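Local coordinates for high-affinity zinc uptake system protein znuA (Streptococcus suis, PDB 3MFQ) that probably serves as the substrate-binding component of a metal-uptake ABC transporter, capturing ions such as zinc in a four-residue site, at residues Leu166-His170 and Arg226-Leu230; Phe217-Thr221 and Lys249-Ser255. All blocks are in the same frame, centred on the assembly; numbering follows the deposited sequence.

Contact 1 (Leu166-His170 and Arg226-Leu230). With ZN (zinc ion), chain D.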
# COMPACT_ATOMS: atom_id res chain seq x y z
N LEU A 166 2.46 -6.65 14.54
CA LEU A 166 2.15 -5.32 14.06
C LEU A 166 0.67 -5.01 14.24
O LEU A 166 -0.18 -5.84 13.92
CB LEU A 166 2.53 -5.21 12.58
CG LEU A 166 2.34 -3.86 11.89
CD1 LEU A 166 3.16 -2.79 12.59
CD2 LEU A 166 2.72 -3.96 10.43
N VAL A 167 0.38 -3.83 14.76
CA VAL A 167 -1.01 -3.40 14.95
C VAL A 167 -1.28 -2.13 14.16
O VAL A 167 -0.66 -1.10 14.38
CB VAL A 167 -1.34 -3.16 16.43
CG1 VAL A 167 -2.79 -2.74 16.57
CG2 VAL A 167 -1.06 -4.41 17.24
N THR A 168 -2.23 -2.22 13.23
CA THR A 168 -2.54 -1.11 12.35
C THR A 168 -4.05 -0.89 12.30
O THR A 168 -4.82 -1.77 12.67
CB THR A 168 -2.01 -1.38 10.93
OG1 THR A 168 -2.67 -2.53 10.39
CG2 THR A 168 -0.52 -1.63 10.97
N PRO A 169 -4.48 0.31 11.86
CA PRO A 169 -5.89 0.69 11.76
C PRO A 169 -6.73 -0.27 10.92
O PRO A 169 -7.90 -0.49 11.24
CB PRO A 169 -5.84 2.06 11.10
CG PRO A 169 -4.52 2.61 11.51
CD PRO A 169 -3.59 1.43 11.53
N HIS A 170 -6.16 -0.82 9.85
CA HIS A 170 -6.87 -1.82 9.06
C HIS A 170 -5.93 -2.83 8.41
O HIS A 170 -4.72 -2.61 8.33
CB HIS A 170 -7.79 -1.17 8.03
CG HIS A 170 -7.09 -0.65 6.82
ND1 HIS A 170 -6.31 0.48 6.83
CD2 HIS A 170 -7.07 -1.11 5.54
CE1 HIS A 170 -5.83 0.70 5.62
NE2 HIS A 170 -6.27 -0.25 4.82
N ARG A 226 -9.10 6.27 16.00
CA ARG A 226 -9.43 4.86 16.14
C ARG A 226 -8.39 4.12 16.97
O ARG A 226 -8.73 3.25 17.77
CB ARG A 226 -9.54 4.21 14.76
CG ARG A 226 -9.81 2.72 14.81
CD ARG A 226 -9.57 2.10 13.46
NE ARG A 226 -10.22 2.85 12.40
CZ ARG A 226 -10.23 2.48 11.12
NH1 ARG A 226 -9.61 1.37 10.75
NH2 ARG A 226 -10.85 3.22 10.22
N MET A 227 -7.12 4.45 16.76
CA MET A 227 -6.03 3.78 17.47
C MET A 227 -5.89 4.32 18.89
O MET A 227 -5.36 3.64 19.76
CB MET A 227 -4.71 3.90 16.71
CG MET A 227 -4.75 3.29 15.31
SD MET A 227 -5.19 1.54 15.31
CE MET A 227 -3.68 0.80 15.91
N LYS A 228 -6.35 5.54 19.11
CA LYS A 228 -6.33 6.12 20.44
C LYS A 228 -7.53 5.68 21.26
O LYS A 228 -7.48 5.64 22.49
CB LYS A 228 -6.23 7.64 20.39
CG LYS A 228 -4.82 8.14 20.10
CD LYS A 228 -4.63 9.58 20.53
CE LYS A 228 -3.16 9.98 20.46
NZ LYS A 228 -2.95 11.40 20.84
N LYS A 229 -8.61 5.33 20.57
CA LYS A 229 -9.76 4.70 21.21
C LYS A 229 -9.44 3.24 21.47
O LYS A 229 -10.02 2.60 22.35
CB LYS A 229 -11.01 4.83 20.35
CG LYS A 229 -11.89 6.03 20.70
CD LYS A 229 -12.55 5.85 22.05
CE LYS A 229 -13.39 7.06 22.43
NZ LYS A 229 -14.16 6.83 23.68
N LEU A 230 -8.50 2.71 20.69
CA LEU A 230 -8.05 1.33 20.84
C LEU A 230 -7.08 1.23 22.01
O LEU A 230 -7.09 0.24 22.76
CB LEU A 230 -7.36 0.86 19.56
CG LEU A 230 -6.85 -0.58 19.51
CD1 LEU A 230 -7.99 -1.56 19.71
CD2 LEU A 230 -6.14 -0.85 18.20
ZN ZN D . -6.10 -0.28 2.66
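Arg-226 presents the edge of its guanidinium group to the backbone of Pro-169: the carbonyl oxygen lies within 9° of the guanidinium plane, and NH1 donates to Pro-169 O over 2.6 Å. The acceptor is used differently, because NH1 sits above the carbonyl plane. The N-H...O angle of 131° marks a bent bond. His-170 CB also lies near this edge. The imidazole of His-170 turns its own edge to the metal. NE2 binds zinc at 2.2 Å, while CD2 and CE1 lie nearly equidistant from the ion, as expected if it sits close to the ring's bisector. On the far side of the ring, ND1 is hydrogen-bonded to Glu-219, which helps fix the ring's rotation. His-41, His-104 and Asp-254 complete the site.

Strand 165-167 pairs in parallel with strand 183-185, and its end runs directly into the metal-binding loop. Helix 225-235 packs beside that end, in the C-terminal lobe of a two-lobed binding protein whose halves, as in its relatives, are joined by a long helix, here probably 131-156.

Away from the polar edge the packing is apolar. Met-227 has CG anti to its carbonyl carbon (chi1 -60°), and further bends at chi2 and chi3 fold the chain so that SD comes 3.7 Å from Pro-169 CA. The bent chain meets the proline ring at about a right angle, with Met-227 CG 3.9 Å from Pro-169 CG. Its methyl CE reaches on to Val-167 CG1 at 3.7 Å; Leu-230 CD2 lies 4.2 Å from Val-167 CG1. Ile-216 touches Val-167, Met-227 and Leu-230 from strand 215-217. Within the loop, Thr-168 OG1 donates to His-170 O over 2.9 Å, tying the threonine side chain to the backbone of the histidine.

Contact 2 (Phe217-Thr221 and Lys249-Ser255). With ZN (zinc ion), chain D.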
# COMPACT_ATOMS: atom_id res chain seq x y z
N PHE A 217 0.20 0.92 15.80
CA PHE A 217 0.63 1.87 14.78
C PHE A 217 -0.50 2.70 14.17
O PHE A 217 -1.67 2.33 14.23
CB PHE A 217 1.43 1.17 13.69
CG PHE A 217 2.83 0.83 14.11
CD1 PHE A 217 3.08 -0.31 14.85
CD2 PHE A 217 3.89 1.65 13.77
CE1 PHE A 217 4.37 -0.63 15.24
CE2 PHE A 217 5.18 1.34 14.16
CZ PHE A 217 5.42 0.20 14.90
N THR A 218 -0.10 3.83 13.59
CA THR A 218 -1.03 4.78 12.98
C THR A 218 -0.67 4.99 11.51
O THR A 218 0.50 4.97 11.14
CB THR A 218 -0.98 6.13 13.73
OG1 THR A 218 -1.75 6.03 14.94
CG2 THR A 218 -1.55 7.24 12.87
N GLU A 219 -1.69 5.20 10.68
CA GLU A 219 -1.48 5.39 9.25
C GLU A 219 -2.02 6.74 8.78
O GLU A 219 -2.92 7.31 9.40
CB GLU A 219 -2.12 4.26 8.45
CG GLU A 219 -3.63 4.24 8.54
CD GLU A 219 -4.23 2.96 8.00
OE1 GLU A 219 -3.45 2.08 7.56
OE2 GLU A 219 -5.47 2.83 8.01
N SER A 220 -1.46 7.23 7.68
CA SER A 220 -1.76 8.58 7.18
C SER A 220 -3.12 8.71 6.50
O SER A 220 -3.65 9.81 6.38
CB SER A 220 -0.66 9.03 6.22
OG SER A 220 -0.62 8.21 5.07
N THR A 221 -3.69 7.59 6.06
CA THR A 221 -4.93 7.63 5.29
C THR A 221 -6.21 7.51 6.13
O THR A 221 -7.30 7.76 5.63
CB THR A 221 -4.95 6.59 4.16
OG1 THR A 221 -4.26 5.40 4.59
CG2 THR A 221 -4.25 7.13 2.92
N LYS A 249 5.23 10.43 12.35
CA LYS A 249 5.23 9.05 12.80
C LYS A 249 3.98 8.34 12.29
O LYS A 249 3.09 8.00 13.07
CB LYS A 249 5.26 8.97 14.32
CG LYS A 249 6.43 9.70 14.94
CD LYS A 249 6.28 9.71 16.45
CE LYS A 249 7.47 10.36 17.12
NZ LYS A 249 7.30 10.41 18.60
N GLU A 250 3.93 8.11 10.99
CA GLU A 250 2.79 7.45 10.38
C GLU A 250 3.24 6.42 9.35
O GLU A 250 4.17 6.66 8.58
CB GLU A 250 1.88 8.48 9.71
CG GLU A 250 1.09 9.34 10.67
CD GLU A 250 0.23 10.36 9.95
OE1 GLU A 250 0.59 10.73 8.81
OE2 GLU A 250 -0.79 10.80 10.52
N LEU A 251 2.58 5.27 9.36
CA LEU A 251 2.81 4.26 8.34
C LEU A 251 2.01 4.62 7.11
O LEU A 251 0.90 5.16 7.21
CB LEU A 251 2.38 2.88 8.85
CG LEU A 251 3.15 2.26 10.01
CD1 LEU A 251 2.52 0.95 10.44
CD2 LEU A 251 4.61 2.05 9.63
N PHE A 252 2.56 4.34 5.93
CA PHE A 252 1.83 4.53 4.69
C PHE A 252 1.30 3.18 4.24
O PHE A 252 2.08 2.25 4.00
CB PHE A 252 2.72 5.13 3.61
CG PHE A 252 3.44 6.37 4.04
CD1 PHE A 252 2.77 7.58 4.11
CD2 PHE A 252 4.78 6.34 4.36
CE1 PHE A 252 3.42 8.73 4.50
CE2 PHE A 252 5.45 7.49 4.74
CZ PHE A 252 4.77 8.69 4.81
N SER A 253 -0.02 3.06 4.12
CA SER A 253 -0.62 1.82 3.66
C SER A 253 -1.24 2.00 2.29
O SER A 253 -0.92 1.26 1.36
CB SER A 253 -1.68 1.34 4.65
OG SER A 253 -2.84 2.15 4.58
N ASP A 254 -2.11 2.99 2.16
CA ASP A 254 -2.87 3.18 0.94
C ASP A 254 -2.43 4.40 0.15
O ASP A 254 -3.16 4.89 -0.70
CB ASP A 254 -4.36 3.29 1.26
CG ASP A 254 -4.93 2.01 1.84
OD1 ASP A 254 -4.30 0.95 1.65
OD2 ASP A 254 -5.99 2.07 2.49
N SER A 255 -1.22 4.88 0.42
CA SER A 255 -0.71 6.05 -0.28
C SER A 255 0.74 6.35 0.06
O SER A 255 1.20 6.05 1.16
CB SER A 255 -1.56 7.28 0.04
OG SER A 255 -1.03 8.44 -0.57
ZN ZN D . -6.10 -0.28 2.66
O HOH W 1 -6.15 3.77 4.38
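Leu-251 and Phe-217 meet at an oblique angle, CD1 of the leucine lying 3.4 Å from Phe-217 CB, with Leu-276 of helix 266-281 touching both. The backbones are held by a single parallel bridge centred on Glu-219 and Leu-251. Leu-251 N donates to Thr-218 O at 2.8 Å in an almost straight bond (168°), in the plane of that carbonyl, and Leu-251 O accepts from Ser-220 N at 3.2 Å. The leucine thus grips the residues before and after Glu-219.

At the bridge the first bond of the Glu-219 side chain leads away from residues 249-255, yet its far end comes back to Ser-253. Its CG lies between the backbone N and the carbonyl carbon (chi1 66°), and the chain then runs extended to the carboxylate. There Ser-253 OG donates to Glu-219 OE1 at 3.0 Å from well above the carboxylate plane, while OE2 is hydrogen-bonded to Thr-222 and His-170. Further along, Thr-221 and Asp-254 cross at about a right angle. A water placed between Thr-221 OG1 and the aspartate is too close to both for its geometry to be trusted.

Asp-254 binds zinc through both oxygens, OD1 and OD2 each 2.4 Å from the ion. Glu-219 OE2 stands 5.6 Å from Asp-254 OD2; the hydrogen bonds on the glutamate and the zinc on the aspartate would probably temper the repulsion between these carboxylates.

Contacts 1 and 2 interlock: residues 217-221 lie between the two segments of contact 1 along the chain, and the centres of the contacts are 11 Å apart. Backbone pairing joins them at the strand ends, where Phe-217 N and Val-167 O are 2.6 Å apart, a probable hydrogen bond. Nearer the metal, the link passes through side chains: the 2.8 Å between Glu-219 OE2 and His-170 ND1 makes the glutamate of contact 2 a second-shell partner of the histidine in contact 1. Each contact supplies one zinc ligand, His-170 from 166-170 and Asp-254 from 249-255, while His-41 and His-104 provide the other two.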